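Local coordinates for protein tryptophan synthase alpha chain (Aquifex aeolicus, PDB 2EKC) that probably catalyses the aldol cleavage of indoleglycerol phosphate to indole and glyceraldehyde 3-phosphate, as the alpha subunit of tryptophan synthase, at residues 38-43 with 247-252; 32-37 with 85-90; 5-10 with 45-50. All blocks are in the same frame, centred on the assembly; numbering follows the deposited sequence.

All three contacts belong to one TIM barrel, a closed parallel sheet of eight strands ringed by helices. Helix 30-42 is shared by interactions 1 and 2, whose centres lie about 12 Å apart: one joins it to helix 246-258, the last of the chain, the other to helix 78-91. Interaction 3, with its centre about 16 Å from each of the others, sets helix 3-14 against the start of strand 47-51, which follows helix 30-42 directly. Along the chain the segments come as 5-10, 32-37, 38-43, 45-50, 85-90 and 247-252, so the pairs interleave. Val-40, Phe-37 and Leu-88 of interactions 1 and 2 touch segment 45-50 of interaction 3, which carries Glu-49, a predicted catalytic residue.

Interaction 1: residues 38-43 with 247-252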
ATOM      1  N   LYS A  38       9.725  -8.827  -7.171  1.00 13.48           N
ATOM      2  CA  LYS A  38      10.022  -8.721  -8.593  1.00 15.52           C
ATOM      3  C   LYS A  38       8.926  -9.370  -9.438  1.00 15.39           C
ATOM      4  O   LYS A  38       8.542  -8.846 -10.484  1.00 13.76           O
ATOM      5  CB  LYS A  38      11.376  -9.370  -8.891  1.00 16.05           C
ATOM      6  CG  LYS A  38      12.556  -8.591  -8.325  1.00 19.54           C
ATOM      7  CD  LYS A  38      13.872  -9.296  -8.597  1.00 22.56           C
ATOM      8  CE  LYS A  38      15.054  -8.424  -8.207  1.00 25.05           C
ATOM      9  NZ  LYS A  38      16.351  -9.129  -8.411  1.00 26.19           N
ATOM     10  N   GLU A  39       8.410 -10.498  -8.964  1.00 15.56           N
ATOM     11  CA  GLU A  39       7.373 -11.225  -9.679  1.00 15.99           C
ATOM     12  C   GLU A  39       6.075 -10.429  -9.798  1.00 16.07           C
ATOM     13  O   GLU A  39       5.489 -10.356 -10.881  1.00 14.41           O
ATOM     14  CB  GLU A  39       7.099 -12.558  -8.984  1.00 15.65           C
ATOM     15  CG  GLU A  39       6.196 -13.503  -9.761  1.00 19.48           C
ATOM     16  CD  GLU A  39       6.823 -13.956 -11.071  1.00 22.44           C
ATOM     17  OE1 GLU A  39       8.066 -14.034 -11.132  1.00 21.37           O
ATOM     18  OE2 GLU A  39       6.077 -14.246 -12.031  1.00 24.57           O
ATOM     19  N   VAL A  40       5.622  -9.825  -8.700  1.00 14.69           N
ATOM     20  CA  VAL A  40       4.374  -9.065  -8.759  1.00 15.01           C
ATOM     21  C   VAL A  40       4.527  -7.811  -9.615  1.00 15.39           C
ATOM     22  O   VAL A  40       3.570  -7.362 -10.245  1.00 15.76           O
ATOM     23  CB  VAL A  40       3.833  -8.688  -7.339  1.00 14.93           C
ATOM     24  CG1 VAL A  40       3.743  -9.941  -6.473  1.00 14.78           C
ATOM     25  CG2 VAL A  40       4.703  -7.621  -6.684  1.00 13.76           C
ATOM     26  N   LEU A  41       5.732  -7.258  -9.660  1.00 15.03           N
ATOM     27  CA  LEU A  41       5.975  -6.071 -10.472  1.00 17.44           C
ATOM     28  C   LEU A  41       5.971  -6.442 -11.952  1.00 19.41           C
ATOM     29  O   LEU A  41       5.407  -5.726 -12.781  1.00 17.89           O
ATOM     30  CB  LEU A  41       7.316  -5.433 -10.099  1.00 17.13           C
ATOM     31  CG  LEU A  41       7.359  -4.782  -8.711  1.00 17.11           C
ATOM     32  CD1 LEU A  41       8.789  -4.453  -8.342  1.00 18.00           C
ATOM     33  CD2 LEU A  41       6.490  -3.532  -8.701  1.00 17.09           C
ATOM     34  N   LYS A  42       6.592  -7.572 -12.275  1.00 19.96           N
ATOM     35  CA  LYS A  42       6.670  -8.042 -13.653  1.00 21.44           C
ATOM     36  C   LYS A  42       5.305  -8.437 -14.205  1.00 22.43           C
ATOM     37  O   LYS A  42       5.077  -8.389 -15.418  1.00 22.88           O
ATOM     38  CB  LYS A  42       7.622  -9.240 -13.743  1.00 22.63           C
ATOM     39  CG  LYS A  42       7.746  -9.853 -15.134  1.00 26.20           C
ATOM     40  CD  LYS A  42       8.672 -11.067 -15.131  1.00 29.16           C
ATOM     41  CE  LYS A  42       8.729 -11.738 -16.502  1.00 30.69           C
ATOM     42  NZ  LYS A  42       7.384 -12.182 -16.966  1.00 30.87           N
ATOM     43  N   ASN A  43       4.389  -8.812 -13.319  1.00 20.21           N
ATOM     44  CA  ASN A  43       3.075  -9.245 -13.757  1.00 19.47           C
ATOM     45  C   ASN A  43       1.923  -8.233 -13.735  1.00 18.96           C
ATOM     46  O   ASN A  43       0.759  -8.615 -13.834  1.00 19.17           O
ATOM     47  CB  ASN A  43       2.693 -10.516 -12.996  1.00 19.80           C
ATOM     48  CG  ASN A  43       3.355 -11.759 -13.582  1.00 22.02           C
ATOM     49  OD1 ASN A  43       2.884 -12.310 -14.575  1.00 22.25           O
ATOM     50  ND2 ASN A  43       4.458 -12.188 -12.982  1.00 19.32           N
ATOM     51  N   GLU A 247       5.824 -18.711  -9.001  1.00 19.79           N
ATOM     52  CA  GLU A 247       5.121 -18.780 -10.275  1.00 19.49           C
ATOM     53  C   GLU A 247       3.624 -18.587 -10.080  1.00 17.83           C
ATOM     54  O   GLU A 247       2.980 -17.899 -10.866  1.00 18.43           O
ATOM     55  CB  GLU A 247       5.381 -20.118 -10.971  1.00 21.34           C
ATOM     56  CG  GLU A 247       4.811 -20.169 -12.383  1.00 26.43           C
ATOM     57  CD  GLU A 247       5.011 -21.515 -13.053  1.00 30.49           C
ATOM     58  OE1 GLU A 247       6.167 -21.978 -13.135  1.00 30.54           O
ATOM     59  OE2 GLU A 247       4.010 -22.107 -13.501  1.00 34.26           O
ATOM     60  N   ASP A 248       3.070 -19.194  -9.034  1.00 17.64           N
ATOM     61  CA  ASP A 248       1.642 -19.063  -8.752  1.00 17.49           C
ATOM     62  C   ASP A 248       1.311 -17.637  -8.334  1.00 16.58           C
ATOM     63  O   ASP A 248       0.215 -17.141  -8.600  1.00 15.64           O
ATOM     64  CB  ASP A 248       1.212 -20.030  -7.644  1.00 19.72           C
ATOM     65  CG  ASP A 248       1.295 -21.488  -8.075  1.00 23.76           C
ATOM     66  OD1 ASP A 248       0.720 -21.833  -9.127  1.00 23.80           O
ATOM     67  OD2 ASP A 248       1.932 -22.288  -7.358  1.00 29.27           O
ATOM     68  N   LEU A 249       2.260 -16.982  -7.674  1.00 16.46           N
ATOM     69  CA  LEU A 249       2.072 -15.598  -7.236  1.00 16.46           C
ATOM     70  C   LEU A 249       1.950 -14.687  -8.458  1.00 15.99           C
ATOM     71  O   LEU A 249       1.061 -13.836  -8.533  1.00 15.92           O
ATOM     72  CB  LEU A 249       3.258 -15.156  -6.367  1.00 15.14           C
ATOM     73  CG  LEU A 249       3.293 -13.690  -5.927  1.00 15.07           C
ATOM     74  CD1 LEU A 249       2.069 -13.367  -5.079  1.00 13.83           C
ATOM     75  CD2 LEU A 249       4.572 -13.433  -5.141  1.00 14.85           C
ATOM     76  N   GLY A 250       2.853 -14.870  -9.416  1.00 16.82           N
ATOM     77  CA  GLY A 250       2.812 -14.068 -10.626  1.00 17.49           C
ATOM     78  C   GLY A 250       1.528 -14.312 -11.394  1.00 17.67           C
ATOM     79  O   GLY A 250       0.950 -13.386 -11.971  1.00 19.48           O
ATOM     80  N   ASN A 251       1.073 -15.560 -11.402  1.00 17.53           N
ATOM     81  CA  ASN A 251      -0.160 -15.910 -12.099  1.00 18.74           C
ATOM     82  C   ASN A 251      -1.356 -15.216 -11.460  1.00 17.75           C
ATOM     83  O   ASN A 251      -2.250 -14.740 -12.160  1.00 17.34           O
ATOM     84  CB  ASN A 251      -0.392 -17.425 -12.080  1.00 18.93           C
ATOM     85  CG  ASN A 251       0.572 -18.178 -12.978  1.00 22.82           C
ATOM     86  OD1 ASN A 251       1.111 -17.621 -13.935  1.00 23.69           O
ATOM     87  ND2 ASN A 251       0.776 -19.458 -12.685  1.00 24.48           N
ATOM     88  N   LEU A 252      -1.372 -15.165 -10.131  1.00 17.87           N
ATOM     89  CA  LEU A 252      -2.465 -14.527  -9.406  1.00 17.65           C
ATOM     90  C   LEU A 252      -2.518 -13.025  -9.685  1.00 17.59           C
ATOM     91  O   LEU A 252      -3.593 -12.460  -9.882  1.00 17.47           O
ATOM     92  CB  LEU A 252      -2.322 -14.770  -7.900  1.00 18.21           C
ATOM     93  CG  LEU A 252      -3.367 -14.106  -6.993  1.00 19.80           C
ATOM     94  CD1 LEU A 252      -4.768 -14.574  -7.374  1.00 20.42           C
ATOM     95  CD2 LEU A 252      -3.069 -14.445  -5.536  1.00 20.48           C
TER
HETATM   96  O   HOH W   1       4.228 -16.278 -12.806  1.00 23.60           O
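Glu-39 CG stands anti to the backbone N (chi1 -171°), which lays it against the backbone of Gly-250; the bend at chi2 (64°) then brings the carboxylate beside Asn-43. CG comes to 3.5 Å from Gly-250 CA, and OE2 follows at 3.6 Å from the same CA. With no side chain on Gly-250, the two helices come close here, Glu-39 CA and Gly-250 CA being 5.5 Å apart. The amide of Asn-43 lies against the carbonyl side of the glycine, CG 3.3 Å from Gly-250 O, by contact alone and without a hydrogen bond. That amide is tied back to the end of helix 30-42, ND2 donating to Glu-39 O at 3.0 Å in a nearly straight bond (165°), with the acceptor close to the amide plane. A second, weak and strongly bent bond from ND2 reaches Glu-39 OE2. A water bridges the segments, donating to both Glu-39 OE2 and Glu-247 O. Deeper in, Val-40 CG1 meets Leu-249 CG at 3.8 Å, the two side chains crossing at a slant. Helix 30-42, the first after the opening strand of the barrel, thereby lies against helix 246-258 at the chain's end, closing the outer ring; Leu-249 also touches Leu-237 of helix 235-242, while Val-40 O accepts a hydrogen bond from Thr-45 OG1 just before strand 47-51.

Interaction 2: residues 32-37 with 85-90; sequences TSLKAF and SETLRK
Two helices of the outer layer of the TIM barrel meet here: helix 30-42, which leads from strand 18-24 to strand 47-51, and helix 78-91, which leads into strand 97-100. They run in roughly the same direction, as expected where helices flank a parallel barrel, with segment axes 11.3 Å apart at closest approach and a crossing angle of -32°. At that separation the backbones stay well apart and side chains fill the interface; it is wholly apolar where they touch. Leu-88 is the central piece, pointing toward helix 30-42 and splitting its two methyls between different partners. Its CD2 meets Leu-34 CD1 at 4.0 Å, the two leucines lying side by side with their ends pointing opposite ways. The Leu-34 methyl gets there because CG is anti to the backbone N (chi1 179°), which swings the end of the side chain across toward helix 78-91. Thr-87 adds a looser touch, CG2 lying 4.5 Å from Leu-34 CD1, while its hydroxyl is bonded within its own helix to Glu-83 O. On the inner side the interface continues into the barrel wall: both Phe-37 and Leu-88 rest on Leu-48 of strand 47-51, Leu-88 also on Phe-97 of strand 97-100, and Leu-84 extends the seam along helix 78-91. Phe-37 and Leu-88 stand nearly perpendicular, and the CD1 methyl of Leu-88 settles against the root of the aromatic side chain, 3.7 Å from Phe-37 CB and 3.9 Å from Phe-37 CG.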
ATOM      1  N   THR A  32      13.774 -14.770  -0.815  1.00 16.69           N
ATOM      2  CA  THR A  32      12.477 -15.170  -1.344  1.00 16.26           C
ATOM      3  C   THR A  32      11.542 -13.971  -1.498  1.00 15.23           C
ATOM      4  O   THR A  32      10.843 -13.854  -2.501  1.00 15.08           O
ATOM      5  CB  THR A  32      11.811 -16.218  -0.434  1.00 17.52           C
ATOM      6  OG1 THR A  32      12.678 -17.349  -0.291  1.00 17.57           O
ATOM      7  CG2 THR A  32      10.480 -16.675  -1.024  1.00 20.21           C
ATOM      8  N   SER A  33      11.534 -13.072  -0.514  1.00 14.18           N
ATOM      9  CA  SER A  33      10.669 -11.898  -0.589  1.00 13.87           C
ATOM     10  C   SER A  33      11.062 -10.999  -1.757  1.00 13.40           C
ATOM     11  O   SER A  33      10.210 -10.392  -2.403  1.00 14.25           O
ATOM     12  CB  SER A  33      10.703 -11.101   0.729  1.00 11.58           C
ATOM     13  OG  SER A  33      11.901 -10.359   0.892  1.00 11.44           O
ATOM     14  N   LEU A  34      12.355 -10.915  -2.040  1.00 14.24           N
ATOM     15  CA  LEU A  34      12.813 -10.084  -3.148  1.00 14.39           C
ATOM     16  C   LEU A  34      12.322 -10.669  -4.468  1.00 14.72           C
ATOM     17  O   LEU A  34      11.895  -9.936  -5.356  1.00 14.88           O
ATOM     18  CB  LEU A  34      14.335  -9.987  -3.150  1.00 14.04           C
ATOM     19  CG  LEU A  34      14.973  -9.159  -4.266  1.00 12.72           C
ATOM     20  CD1 LEU A  34      14.461  -7.721  -4.221  1.00 15.03           C
ATOM     21  CD2 LEU A  34      16.488  -9.197  -4.105  1.00 14.90           C
ATOM     22  N   LYS A  35      12.372 -11.991  -4.594  1.00 14.62           N
ATOM     23  CA  LYS A  35      11.902 -12.636  -5.813  1.00 16.28           C
ATOM     24  C   LYS A  35      10.405 -12.386  -5.963  1.00 15.08           C
ATOM     25  O   LYS A  35       9.920 -12.112  -7.059  1.00 15.71           O
ATOM     26  CB  LYS A  35      12.197 -14.140  -5.768  1.00 18.32           C
ATOM     27  CG  LYS A  35      13.685 -14.451  -5.779  1.00 21.67           C
ATOM     28  CD  LYS A  35      13.958 -15.944  -5.649  1.00 24.47           C
ATOM     29  CE  LYS A  35      15.457 -16.200  -5.563  1.00 26.91           C
ATOM     30  NZ  LYS A  35      15.782 -17.635  -5.337  1.00 29.14           N
ATOM     31  N   ALA A  36       9.682 -12.467  -4.848  1.00 15.43           N
ATOM     32  CA  ALA A  36       8.240 -12.231  -4.831  1.00 12.67           C
ATOM     33  C   ALA A  36       7.926 -10.815  -5.317  1.00 13.52           C
ATOM     34  O   ALA A  36       7.059 -10.617  -6.171  1.00 13.56           O
ATOM     35  CB  ALA A  36       7.702 -12.429  -3.418  1.00 13.02           C
ATOM     36  N   PHE A  37       8.621  -9.831  -4.756  1.00 13.01           N
ATOM     37  CA  PHE A  37       8.432  -8.434  -5.146  1.00 12.80           C
ATOM     38  C   PHE A  37       8.646  -8.255  -6.653  1.00 13.36           C
ATOM     39  O   PHE A  37       7.847  -7.616  -7.333  1.00 14.87           O
ATOM     40  CB  PHE A  37       9.404  -7.537  -4.374  1.00 13.46           C
ATOM     41  CG  PHE A  37       8.872  -7.053  -3.044  1.00 12.79           C
ATOM     42  CD1 PHE A  37       7.797  -6.176  -2.989  1.00 14.37           C
ATOM     43  CD2 PHE A  37       9.464  -7.456  -1.853  1.00 12.07           C
ATOM     44  CE1 PHE A  37       7.319  -5.701  -1.760  1.00 15.37           C
ATOM     45  CE2 PHE A  37       8.996  -6.990  -0.624  1.00 10.86           C
ATOM     46  CZ  PHE A  37       7.923  -6.111  -0.579  1.00 11.66           C
ATOM     47  N   SER A  85      13.936  -1.493  -1.393  1.00 14.26           N
ATOM     48  CA  SER A  85      13.264  -0.435  -2.148  1.00 14.92           C
ATOM     49  C   SER A  85      14.231   0.116  -3.200  1.00 15.17           C
ATOM     50  O   SER A  85      13.880   0.252  -4.373  1.00 14.25           O
ATOM     51  CB  SER A  85      12.827   0.702  -1.215  1.00 16.15           C
ATOM     52  OG  SER A  85      12.383   1.835  -1.954  1.00 15.08           O
ATOM     53  N   GLU A  86      15.449   0.431  -2.778  1.00 16.73           N
ATOM     54  CA  GLU A  86      16.443   0.967  -3.702  1.00 18.89           C
ATOM     55  C   GLU A  86      16.714  -0.022  -4.842  1.00 18.65           C
ATOM     56  O   GLU A  86      16.811   0.365  -6.005  1.00 18.42           O
ATOM     57  CB  GLU A  86      17.743   1.283  -2.956  1.00 22.53           C
ATOM     58  CG  GLU A  86      18.865   1.789  -3.857  1.00 28.88           C
ATOM     59  CD  GLU A  86      20.151   2.059  -3.096  1.00 33.15           C
ATOM     60  OE1 GLU A  86      20.204   3.057  -2.343  1.00 37.19           O
ATOM     61  OE2 GLU A  86      21.107   1.268  -3.245  1.00 37.46           O
ATOM     62  N   THR A  87      16.827  -1.301  -4.503  1.00 17.78           N
ATOM     63  CA  THR A  87      17.078  -2.328  -5.504  1.00 18.43           C
ATOM     64  C   THR A  87      15.956  -2.401  -6.541  1.00 18.64           C
ATOM     65  O   THR A  87      16.214  -2.471  -7.744  1.00 19.21           O
ATOM     66  CB  THR A  87      17.250  -3.705  -4.842  1.00 19.06           C
ATOM     67  OG1 THR A  87      18.420  -3.685  -4.013  1.00 19.42           O
ATOM     68  CG2 THR A  87      17.407  -4.792  -5.895  1.00 20.00           C
ATOM     69  N   LEU A  88      14.712  -2.375  -6.075  1.00 16.77           N
ATOM     70  CA  LEU A  88      13.563  -2.450  -6.976  1.00 16.50           C
ATOM     71  C   LEU A  88      13.387  -1.162  -7.779  1.00 17.02           C
ATOM     72  O   LEU A  88      12.975  -1.196  -8.938  1.00 15.85           O
ATOM     73  CB  LEU A  88      12.284  -2.739  -6.182  1.00 14.92           C
ATOM     74  CG  LEU A  88      12.188  -4.102  -5.484  1.00 11.17           C
ATOM     75  CD1 LEU A  88      10.884  -4.186  -4.735  1.00 13.88           C
ATOM     76  CD2 LEU A  88      12.281  -5.226  -6.520  1.00 14.66           C
ATOM     77  N   ARG A  89      13.695  -0.031  -7.154  1.00 17.09           N
ATOM     78  CA  ARG A  89      13.569   1.261  -7.807  1.00 19.15           C
ATOM     79  C   ARG A  89      14.395   1.334  -9.090  1.00 21.03           C
ATOM     80  O   ARG A  89      13.976   1.949 -10.070  1.00 20.53           O
ATOM     81  CB  ARG A  89      13.995   2.381  -6.851  1.00 17.41           C
ATOM     82  CG  ARG A  89      14.016   3.768  -7.490  1.00 18.93           C
ATOM     83  CD  ARG A  89      12.686   4.073  -8.162  1.00 19.82           C
ATOM     84  NE  ARG A  89      11.612   4.281  -7.196  1.00 17.88           N
ATOM     85  CZ  ARG A  89      10.349   3.921  -7.397  1.00 17.87           C
ATOM     86  NH1 ARG A  89       9.995   3.323  -8.529  1.00 15.45           N
ATOM     87  NH2 ARG A  89       9.434   4.173  -6.469  1.00 17.42           N
ATOM     88  N   LYS A  90      15.562   0.699  -9.087  1.00 23.07           N
ATOM     89  CA  LYS A  90      16.425   0.719 -10.261  1.00 25.87           C
ATOM     90  C   LYS A  90      15.819  -0.043 -11.434  1.00 26.43           C
ATOM     91  O   LYS A  90      16.019   0.324 -12.589  1.00 26.67           O
ATOM     92  CB  LYS A  90      17.802   0.134  -9.924  1.00 28.43           C
ATOM     93  CG  LYS A  90      18.481   0.791  -8.730  1.00 32.78           C
ATOM     94  CD  LYS A  90      20.003   0.611  -8.758  1.00 37.03           C
ATOM     95  CE  LYS A  90      20.419  -0.852  -8.798  1.00 38.84           C
ATOM     96  NZ  LYS A  90      20.057  -1.590  -7.562  1.00 41.10           N
TER

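Interaction 3: residues 5-10 with 45-50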
ATOM      1  N   SER A   5       0.432  10.274  -8.686  1.00 15.65           N
ATOM      2  CA  SER A   5      -0.435  11.003  -9.599  1.00 17.42           C
ATOM      3  C   SER A   5      -0.153  10.616 -11.046  1.00 17.65           C
ATOM      4  O   SER A   5      -1.086  10.416 -11.824  1.00 19.50           O
ATOM      5  CB  SER A   5      -0.254  12.507  -9.419  1.00 19.24           C
ATOM      6  OG  SER A   5      -0.894  12.932  -8.231  1.00 25.96           O
ATOM      7  N   ASP A   6       1.124  10.506 -11.410  1.00 17.78           N
ATOM      8  CA  ASP A   6       1.473  10.128 -12.777  1.00 17.81           C
ATOM      9  C   ASP A   6       0.872   8.766 -13.119  1.00 17.09           C
ATOM     10  O   ASP A   6       0.310   8.576 -14.197  1.00 17.79           O
ATOM     11  CB  ASP A   6       2.991  10.044 -12.975  1.00 19.05           C
ATOM     12  CG  ASP A   6       3.691  11.384 -12.806  1.00 22.12           C
ATOM     13  OD1 ASP A   6       3.041  12.435 -12.967  1.00 20.54           O
ATOM     14  OD2 ASP A   6       4.908  11.377 -12.525  1.00 21.94           O
ATOM     15  N   LYS A   7       0.993   7.816 -12.199  1.00 15.90           N
ATOM     16  CA  LYS A   7       0.471   6.473 -12.440  1.00 16.62           C
ATOM     17  C   LYS A   7      -1.034   6.440 -12.663  1.00 15.74           C
ATOM     18  O   LYS A   7      -1.513   5.784 -13.588  1.00 17.05           O
ATOM     19  CB  LYS A   7       0.834   5.538 -11.284  1.00 15.95           C
ATOM     20  CG  LYS A   7       0.355   4.100 -11.490  1.00 17.26           C
ATOM     21  CD  LYS A   7       0.934   3.479 -12.765  1.00 16.18           C
ATOM     22  CE  LYS A   7       2.447   3.338 -12.686  1.00 18.38           C
ATOM     23  NZ  LYS A   7       3.022   2.728 -13.920  1.00 17.86           N
ATOM     24  N   PHE A   8      -1.790   7.128 -11.815  1.00 16.01           N
ATOM     25  CA  PHE A   8      -3.241   7.142 -11.966  1.00 16.12           C
ATOM     26  C   PHE A   8      -3.660   7.846 -13.257  1.00 17.10           C
ATOM     27  O   PHE A   8      -4.650   7.477 -13.889  1.00 15.98           O
ATOM     28  CB  PHE A   8      -3.900   7.795 -10.746  1.00 16.30           C
ATOM     29  CG  PHE A   8      -4.116   6.840  -9.600  1.00 16.71           C
ATOM     30  CD1 PHE A   8      -4.998   5.768  -9.733  1.00 15.23           C
ATOM     31  CD2 PHE A   8      -3.429   6.998  -8.399  1.00 16.59           C
ATOM     32  CE1 PHE A   8      -5.196   4.866  -8.687  1.00 15.30           C
ATOM     33  CE2 PHE A   8      -3.620   6.098  -7.342  1.00 16.14           C
ATOM     34  CZ  PHE A   8      -4.506   5.032  -7.488  1.00 15.91           C
ATOM     35  N   THR A   9      -2.900   8.857 -13.658  1.00 18.39           N
ATOM     36  CA  THR A   9      -3.209   9.556 -14.898  1.00 19.64           C
ATOM     37  C   THR A   9      -2.953   8.586 -16.048  1.00 18.70           C
ATOM     38  O   THR A   9      -3.706   8.533 -17.021  1.00 20.74           O
ATOM     39  CB  THR A   9      -2.325  10.806 -15.054  1.00 18.52           C
ATOM     40  OG1 THR A   9      -2.679  11.748 -14.040  1.00 21.49           O
ATOM     41  CG2 THR A   9      -2.514  11.442 -16.428  1.00 21.09           C
ATOM     42  N   GLU A  10      -1.886   7.808 -15.922  1.00 19.42           N
ATOM     43  CA  GLU A  10      -1.537   6.822 -16.936  1.00 20.59           C
ATOM     44  C   GLU A  10      -2.616   5.744 -17.028  1.00 20.73           C
ATOM     45  O   GLU A  10      -3.080   5.403 -18.119  1.00 20.72           O
ATOM     46  CB  GLU A  10      -0.185   6.174 -16.599  1.00 23.64           C
ATOM     47  CG  GLU A  10       0.113   4.895 -17.370  1.00 27.35           C
ATOM     48  CD  GLU A  10       1.444   4.269 -16.984  1.00 31.91           C
ATOM     49  OE1 GLU A  10       1.794   4.294 -15.784  1.00 34.10           O
ATOM     50  OE2 GLU A  10       2.137   3.738 -17.875  1.00 34.62           O
ATOM     51  N   THR A  45       1.610  -5.220 -11.377  1.00 16.37           N
ATOM     52  CA  THR A  45       1.367  -4.395 -10.197  1.00 14.88           C
ATOM     53  C   THR A  45       1.606  -2.925 -10.565  1.00 13.89           C
ATOM     54  O   THR A  45       2.633  -2.582 -11.148  1.00 13.58           O
ATOM     55  CB  THR A  45       2.302  -4.816  -9.032  1.00 14.58           C
ATOM     56  OG1 THR A  45       1.892  -6.099  -8.536  1.00 14.92           O
ATOM     57  CG2 THR A  45       2.257  -3.803  -7.905  1.00 13.75           C
ATOM     58  N   ASP A  46       0.651  -2.065 -10.228  1.00 13.45           N
ATOM     59  CA  ASP A  46       0.753  -0.637 -10.538  1.00 13.85           C
ATOM     60  C   ASP A  46       1.342   0.188  -9.404  1.00 14.30           C
ATOM     61  O   ASP A  46       2.028   1.183  -9.640  1.00 14.08           O
ATOM     62  CB  ASP A  46      -0.626  -0.093 -10.890  1.00 11.10           C
ATOM     63  CG  ASP A  46      -1.216  -0.780 -12.101  1.00 14.15           C
ATOM     64  OD1 ASP A  46      -0.634  -0.623 -13.193  1.00 13.47           O
ATOM     65  OD2 ASP A  46      -2.243  -1.485 -11.960  1.00 13.33           O
ATOM     66  N   ILE A  47       1.055  -0.222  -8.176  1.00 12.87           N
ATOM     67  CA  ILE A  47       1.547   0.474  -6.993  1.00 13.19           C
ATOM     68  C   ILE A  47       1.980  -0.586  -5.998  1.00 13.21           C
ATOM     69  O   ILE A  47       1.238  -1.532  -5.723  1.00 13.77           O
ATOM     70  CB  ILE A  47       0.443   1.344  -6.355  1.00 12.97           C
ATOM     71  CG1 ILE A  47       0.031   2.454  -7.323  1.00 10.69           C
ATOM     72  CG2 ILE A  47       0.941   1.938  -5.030  1.00 14.91           C
ATOM     73  CD1 ILE A  47      -1.169   3.256  -6.855  1.00 14.76           C
ATOM     74  N   LEU A  48       3.177  -0.425  -5.455  1.00 13.27           N
ATOM     75  CA  LEU A  48       3.707  -1.395  -4.512  1.00 13.81           C
ATOM     76  C   LEU A  48       3.643  -0.932  -3.065  1.00 13.53           C
ATOM     77  O   LEU A  48       3.955   0.218  -2.765  1.00 15.49           O
ATOM     78  CB  LEU A  48       5.161  -1.709  -4.876  1.00 14.91           C
ATOM     79  CG  LEU A  48       5.851  -2.834  -4.108  1.00 17.53           C
ATOM     80  CD1 LEU A  48       5.178  -4.157  -4.462  1.00 17.57           C
ATOM     81  CD2 LEU A  48       7.331  -2.874  -4.462  1.00 15.20           C
ATOM     82  N   GLU A  49       3.210  -1.821  -2.173  1.00 11.93           N
ATOM     83  CA  GLU A  49       3.189  -1.509  -0.750  1.00 12.58           C
ATOM     84  C   GLU A  49       4.286  -2.395  -0.163  1.00 12.98           C
ATOM     85  O   GLU A  49       4.221  -3.626  -0.259  1.00 13.84           O
ATOM     86  CB  GLU A  49       1.855  -1.857  -0.089  1.00 14.26           C
ATOM     87  CG  GLU A  49       0.646  -1.134  -0.641  1.00 19.20           C
ATOM     88  CD  GLU A  49      -0.561  -1.277   0.274  1.00 22.03           C
ATOM     89  OE1 GLU A  49      -0.702  -2.346   0.904  1.00 21.18           O
ATOM     90  OE2 GLU A  49      -1.368  -0.327   0.356  1.00 22.66           O
ATOM     91  N   ILE A  50       5.288  -1.764   0.434  1.00 11.76           N
ATOM     92  CA  ILE A  50       6.423  -2.472   1.016  1.00 10.37           C
ATOM     93  C   ILE A  50       6.263  -2.602   2.524  1.00 11.56           C
ATOM     94  O   ILE A  50       6.267  -1.601   3.239  1.00 10.40           O
ATOM     95  CB  ILE A  50       7.736  -1.712   0.700  1.00 12.28           C
ATOM     96  CG1 ILE A  50       7.865  -1.520  -0.817  1.00 13.53           C
ATOM     97  CG2 ILE A  50       8.930  -2.472   1.260  1.00 12.08           C
ATOM     98  CD1 ILE A  50       9.126  -0.744  -1.264  1.00 12.88           C
TER
HETATM   99  O   HOH W   2       1.710   0.226 -14.118  1.00 22.22           O
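The ring of Phe-8 meets Ile-47 through its outer end, the CD1 methyl of Ile-47 standing 3.8 Å from both Phe-8 CE2 and Phe-8 CZ; the Phe-8 side chain also touches Ala-18 of strand 18-24 and Pro-208. The other flat groups are carboxylates. Lys-7 NZ meets Glu-10 OE1 at 2.7 Å, on the syn side and 23° out of the carboxylate plane, forming a salt bridge within the helix. The Asp-46 carboxylate instead receives a bond from a water at OD1, 2.7 Å from the water oxygen, and this water also accepts from Lys-7 NZ. Asp-46 OD2 forms a salt bridge with Lys-257 of helix 246-258 and accepts a hydrogen bond from Leu-19 N. Bends at chi2 and chi3 (59° and 65°) fold the Lys-7 chain over Asp-46 O, so that CG and CE each pass 3.8 Å from that oxygen. Helix 3-14 here covers the N-terminal end of the barrel, where Ile-47 opens strand 47-51 and points inward among Val-20 and Leu-98. The chemistry is therefore divided: aromatic and aliphatic carbons meet at this end, while the lysine reaches Asp-46 through water. Asp-46 O, buried under the lysine methylenes, has no hydrogen-bonding partner in the model. Lys-257 is the direct counter-charge of Asp-46; Lys-7, paired with Glu-10, may add a weaker, water-mediated stabilisation.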